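PDB 2D5C: shikimate dehydrogenase (NADP(+)) from Thermus thermophilus, which catalyses the reversible NADPH-linked reduction of 3-dehydroshikimate to shikimate, the fourth of seven steps leading to chorismate. Local coordinates for residues 3-9 / 32-38; 17-21 / 232-236; 85-89 / 239-243. One frame throughout, in Å; residues are numbered along the deposited sequence.

Overall arrangement
From the N terminus, strand 2-8, helix 16-26 and strand 31-37 form a beta-alpha-beta unit, and contact 1 closes it by pairing the two strands side by side. Contact 2 starts from the helix between them, at 17-21, and runs to 232-236 in helix 229-244, so it crosses contact 1. Contact 3 opens on strand 86-90 of the same mixed sheet and ends further along helix 229-244; it crosses contact 2 but follows contact 1 in series. A helix from late in the chain is thereby tied to both the crossover helix and the sheet of the substrate-binding domain. All three contacts reach shikimate, contact 1 through Val6, and Phe4 of contact 1 packs on Trp243 of contact 3.

Contact 1. Residues 3-9 / 32-38; sequences RFAVLGH and SYEAWDT
Arg3 NH1 binds Ser32 OG at 2.9 Å, the hydroxyl lying at the edge of the guanidinium group but tilted from its plane. A water joins the same hydroxyl to Phe4 O. Phe4 N donates to Ser32 O (2.8 Å), and Phe4 O takes Glu34 N from above its carbonyl plane. The Phe4 ring leads off to stack on Trp243, but its CB stays beside Tyr33 CD2 at 3.4 Å. With CG anti to the backbone N (chi1 -173°), the Tyr33 ring swings across strand 2-8 and sets one face over the backbone, Ala5 N above its centre. The phenol oxygen passes Val6 CB (Tyr33 OH to CB 3.3 Å) to bond with Asn58, on the strand beyond. Val6 N gives to Glu34 O, and Val6 O receives Trp36 N at 3.0 Å, a link continuing the parallel ladder. Val6 CG1 presses on Ala35 CA at 3.6 Å, while Val6 also touches the bound shikimate. On the sheet face shared with Ala5, Leu7 lies beside Trp36, its CD2 3.6 Å from Trp36 CB; the indole goes on to a cation-pi contact with Arg46. Gly8 O faces Thr38 N at a distance too short to be read with confidence, whereas Gly8 N is buried without a partner. At His9, ND1 meets Asp37 OD1 in the ring plane and on the syn lone pair, at 2.7 Å and 176°, the ring and carboxylate planes standing 73° apart. The two adjacent strands of this beta-alpha-beta unit are thus joined by side-chain polar bonds at both ends as well as by backbone bonds between, and the carboxylate at the His9 end would probably stabilise a positively charged imidazole.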
loop_
_atom_site.group_PDB
_atom_site.type_symbol
_atom_site.label_atom_id
_atom_site.label_comp_id
_atom_site.label_asym_id
_atom_site.label_seq_id
_atom_site.Cartn_x
_atom_site.Cartn_y
_atom_site.Cartn_z
ATOM N N ARG A 3 12.017 -3.189 -4.959
ATOM C CA ARG A 3 12.010 -3.933 -6.211
ATOM C C ARG A 3 10.746 -3.587 -6.985
ATOM O O ARG A 3 9.639 -3.914 -6.550
ATOM C CB ARG A 3 12.046 -5.444 -5.954
ATOM C CG ARG A 3 13.304 -5.945 -5.259
ATOM C CD ARG A 3 14.551 -5.434 -5.953
ATOM N NE ARG A 3 15.775 -5.838 -5.267
ATOM C CZ ARG A 3 16.940 -5.217 -5.412
ATOM N NH1 ARG A 3 17.037 -4.163 -6.212
ATOM N NH2 ARG A 3 18.011 -5.649 -4.760
ATOM N N PHE A 4 10.920 -2.919 -8.120
ATOM C CA PHE A 4 9.805 -2.511 -8.970
ATOM C C PHE A 4 9.947 -3.092 -10.371
ATOM O O PHE A 4 10.997 -3.626 -10.731
ATOM C CB PHE A 4 9.755 -0.984 -9.075
ATOM C CG PHE A 4 9.555 -0.286 -7.764
ATOM C CD1 PHE A 4 10.483 0.644 -7.310
ATOM C CD2 PHE A 4 8.426 -0.540 -6.993
ATOM C CE1 PHE A 4 10.295 1.318 -6.106
ATOM C CE2 PHE A 4 8.224 0.124 -5.786
ATOM C CZ PHE A 4 9.161 1.060 -5.338
ATOM N N ALA A 5 8.886 -2.982 -11.164
ATOM C CA ALA A 5 8.923 -3.484 -12.532
ATOM C C ALA A 5 7.724 -3.010 -13.332
ATOM O O ALA A 5 6.707 -2.614 -12.764
ATOM C CB ALA A 5 8.967 -5.019 -12.528
ATOM N N VAL A 6 7.867 -3.016 -14.655
ATOM C CA VAL A 6 6.767 -2.669 -15.547
ATOM C C VAL A 6 6.488 -3.991 -16.257
ATOM O O VAL A 6 7.393 -4.599 -16.834
ATOM C CB VAL A 6 7.136 -1.572 -16.590
ATOM C CG1 VAL A 6 8.320 -2.018 -17.456
ATOM C CG2 VAL A 6 5.924 -1.274 -17.472
ATOM N N LEU A 7 5.246 -4.456 -16.171
ATOM C CA LEU A 7 4.846 -5.713 -16.791
ATOM C C LEU A 7 4.008 -5.436 -18.033
ATOM O O LEU A 7 3.136 -4.566 -18.022
ATOM C CB LEU A 7 4.025 -6.552 -15.807
ATOM C CG LEU A 7 4.625 -6.810 -14.422
ATOM C CD1 LEU A 7 3.630 -7.593 -13.578
ATOM C CD2 LEU A 7 5.939 -7.567 -14.552
ATOM N N GLY A 8 4.270 -6.181 -19.101
ATOM C CA GLY A 8 3.519 -5.976 -20.322
ATOM C C GLY A 8 4.137 -6.678 -21.514
ATOM O O GLY A 8 4.986 -7.561 -21.371
ATOM N N HIS A 9 3.698 -6.279 -22.696
ATOM C CA HIS A 9 4.192 -6.869 -23.927
ATOM C C HIS A 9 3.756 -6.012 -25.103
ATOM O O HIS A 9 2.565 -5.917 -25.406
ATOM C CB HIS A 9 3.639 -8.282 -24.091
ATOM C CG HIS A 9 4.131 -8.972 -25.322
ATOM N ND1 HIS A 9 5.443 -9.358 -25.479
ATOM C CD2 HIS A 9 3.500 -9.301 -26.472
ATOM C CE1 HIS A 9 5.602 -9.894 -26.676
ATOM N NE2 HIS A 9 4.438 -9.870 -27.299
ATOM N N SER A 32 15.565 -1.220 -7.582
ATOM C CA SER A 32 15.650 -1.451 -9.009
ATOM C C SER A 32 14.260 -1.407 -9.609
ATOM O O SER A 32 13.267 -1.572 -8.907
ATOM C CB SER A 32 16.287 -2.812 -9.288
ATOM O OG SER A 32 15.564 -3.845 -8.638
ATOM N N TYR A 33 14.214 -1.180 -10.916
ATOM C CA TYR A 33 12.975 -1.114 -11.678
ATOM C C TYR A 33 13.326 -1.713 -13.036
ATOM O O TYR A 33 14.018 -1.084 -13.841
ATOM C CB TYR A 33 12.524 0.345 -11.843
ATOM C CG TYR A 33 11.162 0.500 -12.487
ATOM C CD1 TYR A 33 10.941 0.096 -13.804
ATOM C CD2 TYR A 33 10.078 1.011 -11.761
ATOM C CE1 TYR A 33 9.673 0.191 -14.390
ATOM C CE2 TYR A 33 8.804 1.111 -12.333
ATOM C CZ TYR A 33 8.611 0.697 -13.646
ATOM O OH TYR A 33 7.359 0.772 -14.226
ATOM N N GLU A 34 12.851 -2.933 -13.273
ATOM C CA GLU A 34 13.115 -3.663 -14.510
ATOM C C GLU A 34 11.884 -3.801 -15.407
ATOM O O GLU A 34 10.746 -3.608 -14.968
ATOM C CB GLU A 34 13.617 -5.069 -14.172
ATOM C CG GLU A 34 12.611 -5.864 -13.334
ATOM C CD GLU A 34 12.881 -7.357 -13.307
ATOM O OE1 GLU A 34 12.881 -7.986 -14.387
ATOM O OE2 GLU A 34 13.084 -7.903 -12.203
ATOM N N ALA A 35 12.130 -4.138 -16.669
ATOM C CA ALA A 35 11.067 -4.362 -17.639
ATOM C C ALA A 35 10.946 -5.879 -17.734
ATOM O O ALA A 35 11.921 -6.557 -18.049
ATOM C CB ALA A 35 11.450 -3.776 -18.989
ATOM N N TRP A 36 9.763 -6.414 -17.450
ATOM C CA TRP A 36 9.552 -7.858 -17.483
ATOM C C TRP A 36 8.469 -8.220 -18.489
ATOM O O TRP A 36 7.282 -8.029 -18.225
ATOM C CB TRP A 36 9.150 -8.347 -16.088
ATOM C CG TRP A 36 9.215 -9.831 -15.876
ATOM C CD1 TRP A 36 9.395 -10.799 -16.825
ATOM C CD2 TRP A 36 9.079 -10.519 -14.627
ATOM N NE1 TRP A 36 9.378 -12.043 -16.243
ATOM C CE2 TRP A 36 9.185 -11.900 -14.896
ATOM C CE3 TRP A 36 8.876 -10.102 -13.306
ATOM C CZ2 TRP A 36 9.094 -12.868 -13.892
ATOM C CZ3 TRP A 36 8.786 -11.066 -12.306
ATOM C CH2 TRP A 36 8.895 -12.432 -12.608
ATOM N N ASP A 37 8.880 -8.747 -19.638
ATOM C CA ASP A 37 7.930 -9.124 -20.681
ATOM C C ASP A 37 6.894 -10.086 -20.118
ATOM O O ASP A 37 7.230 -11.177 -19.647
ATOM C CB ASP A 37 8.656 -9.782 -21.857
ATOM C CG ASP A 37 7.749 -9.988 -23.053
ATOM O OD1 ASP A 37 7.401 -8.988 -23.716
ATOM O OD2 ASP A 37 7.376 -11.150 -23.326
ATOM N N THR A 38 5.631 -9.677 -20.176
ATOM C CA THR A 38 4.540 -10.481 -19.651
ATOM C C THR A 38 3.338 -10.530 -20.584
ATOM O O THR A 38 2.592 -9.557 -20.708
ATOM C CB THR A 38 4.068 -9.939 -18.276
ATOM O OG1 THR A 38 5.166 -9.962 -17.354
ATOM C CG2 THR A 38 2.939 -10.798 -17.717
HETATM O O HOH W 1 13.500 -4.745 -10.207
#

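Contact 2. Residues 17-21 / 232-236; sequences PAMHA and LAWQG. With SKM ((3R,4S,5R)-3,4,5-trihydroxycyclohex-1-ene-1-carboxylic acid), chain E.
Helix 16-26, the crossover helix of the beta-alpha-beta unit in the substrate-binding domain, meets helix 229-244 beside the shikimate pocket through Met19 and His20. The axes of the two short segments run 55° apart and come no closer than 10.6 Å, so side chains bridge most of the gap. Met19 points at the partner helix and bends at its last torsion, which lays its methyl against the branch point of Leu232 (CE to CG 3.5 Å). Its sulfur rests on the backbone of the following residue, SD lying 3.7 Å from Ala233 CA. His20 supplies the polar link: NE2 donates to Gly236 O over a long 3.3 Å, at an N-H...O angle of 147° and from well above the carbonyl plane. Its ND1 is bonded to Ser16 O, and Tyr33 stacks on the ring, so the rotation of the imidazole is fixed; with a carbonyl at each nitrogen, a positive charge on it is plausible. Gly236 suits this spot, since a beta carbon would come tightly against both His20 CE1 and Met19 CE. Gln235 folds back along its own helix, bent at chi2 (76°), and NE2 gives to Leu232 O at 2.9 Å in the carbonyl plane. That carbonyl also takes Gly236 N. Anchored in this way, the amide turns OE1 to shikimate, accepting from O7 at 3.0 Å. A leucine in place of Gln235 would probably leave the O7 hydroxyl without this acceptor and Leu232 O without its second donor. Leu232, which also packs on Tyr207 of the shikimate site, carries the Met19 contact to the ligand: its CD1 lies 4.1 Å from shikimate C4.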
loop_
_atom_site.group_PDB
_atom_site.type_symbol
_atom_site.label_atom_id
_atom_site.label_comp_id
_atom_site.label_asym_id
_atom_site.label_seq_id
_atom_site.Cartn_x
_atom_site.Cartn_y
_atom_site.Cartn_z
ATOM N N PRO A 17 11.891 2.180 -16.773
ATOM C CA PRO A 17 13.097 1.837 -16.018
ATOM C C PRO A 17 14.004 3.052 -15.840
ATOM O O PRO A 17 14.535 3.281 -14.755
ATOM C CB PRO A 17 13.731 0.742 -16.865
ATOM C CG PRO A 17 12.532 0.045 -17.442
ATOM C CD PRO A 17 11.654 1.207 -17.856
ATOM N N ALA A 18 14.174 3.832 -16.905
ATOM C CA ALA A 18 15.018 5.027 -16.849
ATOM C C ALA A 18 14.440 6.098 -15.923
ATOM O O ALA A 18 15.162 6.740 -15.159
ATOM C CB ALA A 18 15.211 5.599 -18.257
ATOM N N MET A 19 13.129 6.297 -15.981
ATOM C CA MET A 19 12.505 7.307 -15.133
ATOM C C MET A 19 12.618 6.982 -13.652
ATOM O O MET A 19 12.909 7.849 -12.836
ATOM C CB MET A 19 11.013 7.447 -15.444
ATOM C CG MET A 19 10.676 8.069 -16.778
ATOM S SD MET A 19 8.927 8.527 -16.784
ATOM C CE MET A 19 8.126 6.911 -16.765
ATOM N N HIS A 20 12.353 5.729 -13.311
ATOM C CA HIS A 20 12.361 5.408 -11.886
ATOM C C HIS A 20 13.781 5.175 -11.356
ATOM O O HIS A 20 14.061 5.312 -10.172
ATOM C CB HIS A 20 11.514 4.152 -11.674
ATOM C CG HIS A 20 10.054 4.500 -11.819
ATOM N ND1 HIS A 20 9.389 4.442 -12.999
ATOM C CD2 HIS A 20 9.164 4.922 -10.827
ATOM C CE1 HIS A 20 8.126 4.819 -12.722
ATOM N NE2 HIS A 20 7.962 5.113 -11.429
ATOM N N ALA A 21 14.748 4.887 -12.222
ATOM C CA ALA A 21 16.128 4.780 -11.765
ATOM C C ALA A 21 16.452 6.177 -11.258
ATOM O O ALA A 21 17.080 6.347 -10.212
ATOM C CB ALA A 21 17.047 4.398 -12.924
ATOM N N LEU A 232 3.576 10.555 -19.138
ATOM C CA LEU A 232 4.335 9.371 -18.754
ATOM C C LEU A 232 5.064 9.626 -17.433
ATOM O O LEU A 232 5.060 8.784 -16.527
ATOM C CB LEU A 232 5.350 9.011 -19.849
ATOM C CG LEU A 232 6.207 7.765 -19.600
ATOM C CD1 LEU A 232 5.321 6.544 -19.486
ATOM C CD2 LEU A 232 7.201 7.588 -20.748
ATOM N N ALA A 233 5.675 10.800 -17.330
ATOM C CA ALA A 233 6.427 11.186 -16.133
ATOM C C ALA A 233 5.550 11.374 -14.904
ATOM O O ALA A 233 5.917 10.957 -13.799
ATOM C CB ALA A 233 7.203 12.465 -16.396
ATOM N N TRP A 234 4.399 12.012 -15.082
ATOM C CA TRP A 234 3.505 12.230 -13.956
ATOM C C TRP A 234 2.828 10.952 -13.468
ATOM O O TRP A 234 2.740 10.726 -12.255
ATOM C CB TRP A 234 2.463 13.291 -14.309
ATOM C CG TRP A 234 2.909 14.650 -13.920
ATOM C CD1 TRP A 234 3.414 15.618 -14.740
ATOM C CD2 TRP A 234 2.934 15.187 -12.597
ATOM N NE1 TRP A 234 3.751 16.730 -14.005
ATOM C CE2 TRP A 234 3.467 16.494 -12.686
ATOM C CE3 TRP A 234 2.558 14.690 -11.340
ATOM C CZ2 TRP A 234 3.632 17.312 -11.570
ATOM C CZ3 TRP A 234 2.723 15.500 -10.229
ATOM C CH2 TRP A 234 3.255 16.803 -10.351
ATOM N N GLN A 235 2.346 10.111 -14.380
ATOM C CA GLN A 235 1.716 8.885 -13.910
ATOM C C GLN A 235 2.757 8.050 -13.166
ATOM O O GLN A 235 2.433 7.348 -12.197
ATOM C CB GLN A 235 1.073 8.099 -15.066
ATOM C CG GLN A 235 2.022 7.494 -16.115
ATOM C CD GLN A 235 2.743 6.243 -15.643
ATOM O OE1 GLN A 235 2.158 5.379 -14.975
ATOM N NE2 GLN A 235 4.019 6.122 -16.013
ATOM N N GLY A 236 4.019 8.155 -13.603
ATOM C CA GLY A 236 5.092 7.419 -12.956
ATOM C C GLY A 236 5.419 7.980 -11.579
ATOM O O GLY A 236 5.565 7.215 -10.619
HETATM O O12 SKM E . 0.382 3.565 -17.401
HETATM C C8 SKM E . 1.730 3.536 -17.892
HETATM C C6 SKM E . 2.501 2.365 -17.222
HETATM O O7 SKM E . 2.492 2.553 -15.808
HETATM C C5 SKM E . 3.968 2.301 -17.720
HETATM C C4 SKM E . 4.109 2.607 -19.212
HETATM C C1 SKM E . 5.430 2.356 -19.845
HETATM O O2 SKM E . 6.443 1.869 -19.103
HETATM O O3 SKM E . 5.608 2.585 -21.034
HETATM C C10 SKM E . 3.115 3.084 -19.967
HETATM C C9 SKM E . 1.724 3.370 -19.442
HETATM O O11 SKM E . 0.867 2.274 -19.802
#

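Contact 3. Residues 85-89 / 239-243; sequences NTVLQ and AFRLW. With SKM ((3R,4S,5R)-3,4,5-trihydroxycyclohex-1-ene-1-carboxylic acid), chain E; SO4 (sulfate ion), chain F.
Trp243 has CG anti to its carbonyl carbon (chi1 -62°), which brings its indole over to strand 86-90, and Thr86 keeps its methyl anti to the backbone N (OG1 at chi1 -59°), which turns CG2 to meet it. Thr86 CG2 thus comes obliquely to the ring, 3.5 Å from Trp243 NE1, while Thr86 OG1 lies 3.5 Å from Ala239 CB. The indole N-H gives to the next carbonyl along the strand: NE1 reaches Val87 O at 3.0 Å, from above the carbonyl plane and with the oxygen tilted out of the ring plane. Leu88 slides past the indole the opposite way, its CD1 4.1 Å from Trp243 CD1 at the ring edge. One face of that ring lies against the backbone of its own helix, at Ala239 O and Phe240 N. Helix 229-244 here runs nearly along the strand, 15° from it, on the antiparallel part of the mixed sheet. Asn85 and Thr86 form a classic beta bulge opposite Phe97, just where the strand reaches the active site. Asn85 ND2 donates to shikimate O12 at 3.0 Å and weakly to O7; Thr99 N bonds Asn85 OD1 and so positions the amide. The same Thr86 methyl also meets Leu242, whose CD1 lies 3.9 Å from Thr86 CG2. Here the second subunit closes in: its Arg55 binds Leu242 O, and its Leu88 packs on Leu88. A sulfate ion, probably from the crystallisation liquor, accepts from Arg241 NE (to O1, 3.1 Å) and from Glu91 N of the second subunit.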
loop_
_atom_site.group_PDB
_atom_site.type_symbol
_atom_site.label_atom_id
_atom_site.label_comp_id
_atom_site.label_asym_id
_atom_site.label_seq_id
_atom_site.Cartn_x
_atom_site.Cartn_y
_atom_site.Cartn_z
ATOM N N ASN A 85 -3.101 0.593 -13.773
ATOM C CA ASN A 85 -1.757 0.776 -14.321
ATOM C C ASN A 85 -0.705 0.725 -13.209
ATOM O O ASN A 85 0.501 0.709 -13.472
ATOM C CB ASN A 85 -1.665 2.114 -15.063
ATOM C CG ASN A 85 -1.308 3.272 -14.146
ATOM O OD1 ASN A 85 -1.925 3.469 -13.098
ATOM N ND2 ASN A 85 -0.309 4.051 -14.544
ATOM N N THR A 86 -1.164 0.694 -11.965
ATOM C CA THR A 86 -0.250 0.647 -10.830
ATOM C C THR A 86 -0.737 -0.334 -9.769
ATOM O O THR A 86 -1.887 -0.262 -9.325
ATOM C CB THR A 86 -0.107 2.040 -10.186
ATOM O OG1 THR A 86 0.372 2.970 -11.166
ATOM C CG2 THR A 86 0.884 1.993 -9.013
ATOM N N VAL A 87 0.142 -1.256 -9.383
ATOM C CA VAL A 87 -0.178 -2.245 -8.366
ATOM C C VAL A 87 0.798 -2.128 -7.199
ATOM O O VAL A 87 2.006 -2.021 -7.407
ATOM C CB VAL A 87 -0.102 -3.684 -8.942
ATOM C CG1 VAL A 87 -0.415 -4.701 -7.843
ATOM C CG2 VAL A 87 -1.074 -3.826 -10.113
ATOM N N LEU A 88 0.258 -2.121 -5.979
ATOM C CA LEU A 88 1.052 -2.054 -4.744
ATOM C C LEU A 88 0.961 -3.408 -4.055
ATOM O O LEU A 88 -0.129 -3.966 -3.949
ATOM C CB LEU A 88 0.488 -0.987 -3.798
ATOM C CG LEU A 88 0.966 -1.012 -2.344
ATOM C CD1 LEU A 88 2.457 -0.740 -2.294
ATOM C CD2 LEU A 88 0.199 0.037 -1.519
ATOM N N GLN A 89 2.097 -3.940 -3.599
ATOM C CA GLN A 89 2.108 -5.219 -2.893
ATOM C C GLN A 89 2.418 -5.003 -1.414
ATOM O O GLN A 89 3.465 -4.443 -1.062
ATOM C CB GLN A 89 3.156 -6.173 -3.520
ATOM C CG GLN A 89 3.297 -7.545 -2.819
ATOM C CD GLN A 89 4.214 -7.512 -1.596
ATOM O OE1 GLN A 89 3.793 -7.806 -0.477
ATOM N NE2 GLN A 89 5.472 -7.147 -1.811
ATOM N N ALA A 239 2.808 7.013 -9.196
ATOM C CA ALA A 239 2.850 5.599 -8.821
ATOM C C ALA A 239 3.936 5.395 -7.769
ATOM O O ALA A 239 3.765 4.632 -6.814
ATOM C CB ALA A 239 3.141 4.720 -10.044
ATOM N N PHE A 240 5.064 6.076 -7.950
ATOM C CA PHE A 240 6.161 5.962 -6.995
ATOM C C PHE A 240 5.722 6.433 -5.605
ATOM O O PHE A 240 6.108 5.842 -4.590
ATOM C CB PHE A 240 7.369 6.783 -7.467
ATOM C CG PHE A 240 8.652 6.393 -6.796
ATOM C CD1 PHE A 240 9.534 5.514 -7.413
ATOM C CD2 PHE A 240 8.957 6.888 -5.528
ATOM C CE1 PHE A 240 10.722 5.125 -6.772
ATOM C CE2 PHE A 240 10.127 6.511 -4.881
ATOM C CZ PHE A 240 11.014 5.628 -5.503
ATOM N N ARG A 241 4.926 7.498 -5.552
ATOM C CA ARG A 241 4.449 7.991 -4.275
ATOM C C ARG A 241 3.486 6.970 -3.684
ATOM O O ARG A 241 3.470 6.772 -2.477
ATOM C CB ARG A 241 3.760 9.356 -4.415
ATOM C CG ARG A 241 3.378 9.968 -3.074
ATOM C CD ARG A 241 2.759 11.338 -3.248
ATOM N NE ARG A 241 1.551 11.278 -4.060
ATOM C CZ ARG A 241 0.887 12.344 -4.499
ATOM N NH1 ARG A 241 1.315 13.568 -4.207
ATOM N NH2 ARG A 241 -0.212 12.182 -5.227
ATOM N N LEU A 242 2.669 6.324 -4.518
ATOM C CA LEU A 242 1.761 5.305 -3.981
ATOM C C LEU A 242 2.577 4.198 -3.324
ATOM O O LEU A 242 2.240 3.726 -2.241
ATOM C CB LEU A 242 0.894 4.674 -5.076
ATOM C CG LEU A 242 -0.169 5.533 -5.754
ATOM C CD1 LEU A 242 -0.926 4.685 -6.760
ATOM C CD2 LEU A 242 -1.114 6.104 -4.722
ATOM N N TRP A 243 3.657 3.784 -3.983
ATOM C CA TRP A 243 4.493 2.714 -3.454
ATOM C C TRP A 243 5.310 3.059 -2.211
ATOM O O TRP A 243 5.481 2.214 -1.339
ATOM C CB TRP A 243 5.484 2.223 -4.517
ATOM C CG TRP A 243 4.859 1.642 -5.731
ATOM C CD1 TRP A 243 3.705 0.900 -5.801
ATOM C CD2 TRP A 243 5.365 1.729 -7.067
ATOM N NE1 TRP A 243 3.463 0.528 -7.107
ATOM C CE2 TRP A 243 4.466 1.024 -7.903
ATOM C CE3 TRP A 243 6.495 2.336 -7.640
ATOM C CZ2 TRP A 243 4.660 0.911 -9.284
ATOM C CZ3 TRP A 243 6.689 2.220 -9.026
ATOM C CH2 TRP A 243 5.774 1.514 -9.826
HETATM O O12 SKM E . 0.382 3.565 -17.401
HETATM C C8 SKM E . 1.730 3.536 -17.892
HETATM C C6 SKM E . 2.501 2.365 -17.222
HETATM O O7 SKM E . 2.492 2.553 -15.808
HETATM C C5 SKM E . 3.968 2.301 -17.720
HETATM C C4 SKM E . 4.109 2.607 -19.212
HETATM C C1 SKM E . 5.430 2.356 -19.845
HETATM O O2 SKM E . 6.443 1.869 -19.103
HETATM O O3 SKM E . 5.608 2.585 -21.034
HETATM C C10 SKM E . 3.115 3.084 -19.967
HETATM C C9 SKM E . 1.724 3.370 -19.442
HETATM O O11 SKM E . 0.867 2.274 -19.802
HETATM S S SO4 F . -1.131 9.286 -2.415
HETATM O O1 SO4 F . 0.076 8.639 -3.283
HETATM O O2 SO4 F . -1.490 8.252 -1.466
HETATM O O3 SO4 F . -0.730 10.390 -1.842
HETATM O O4 SO4 F . -2.189 9.436 -3.383
#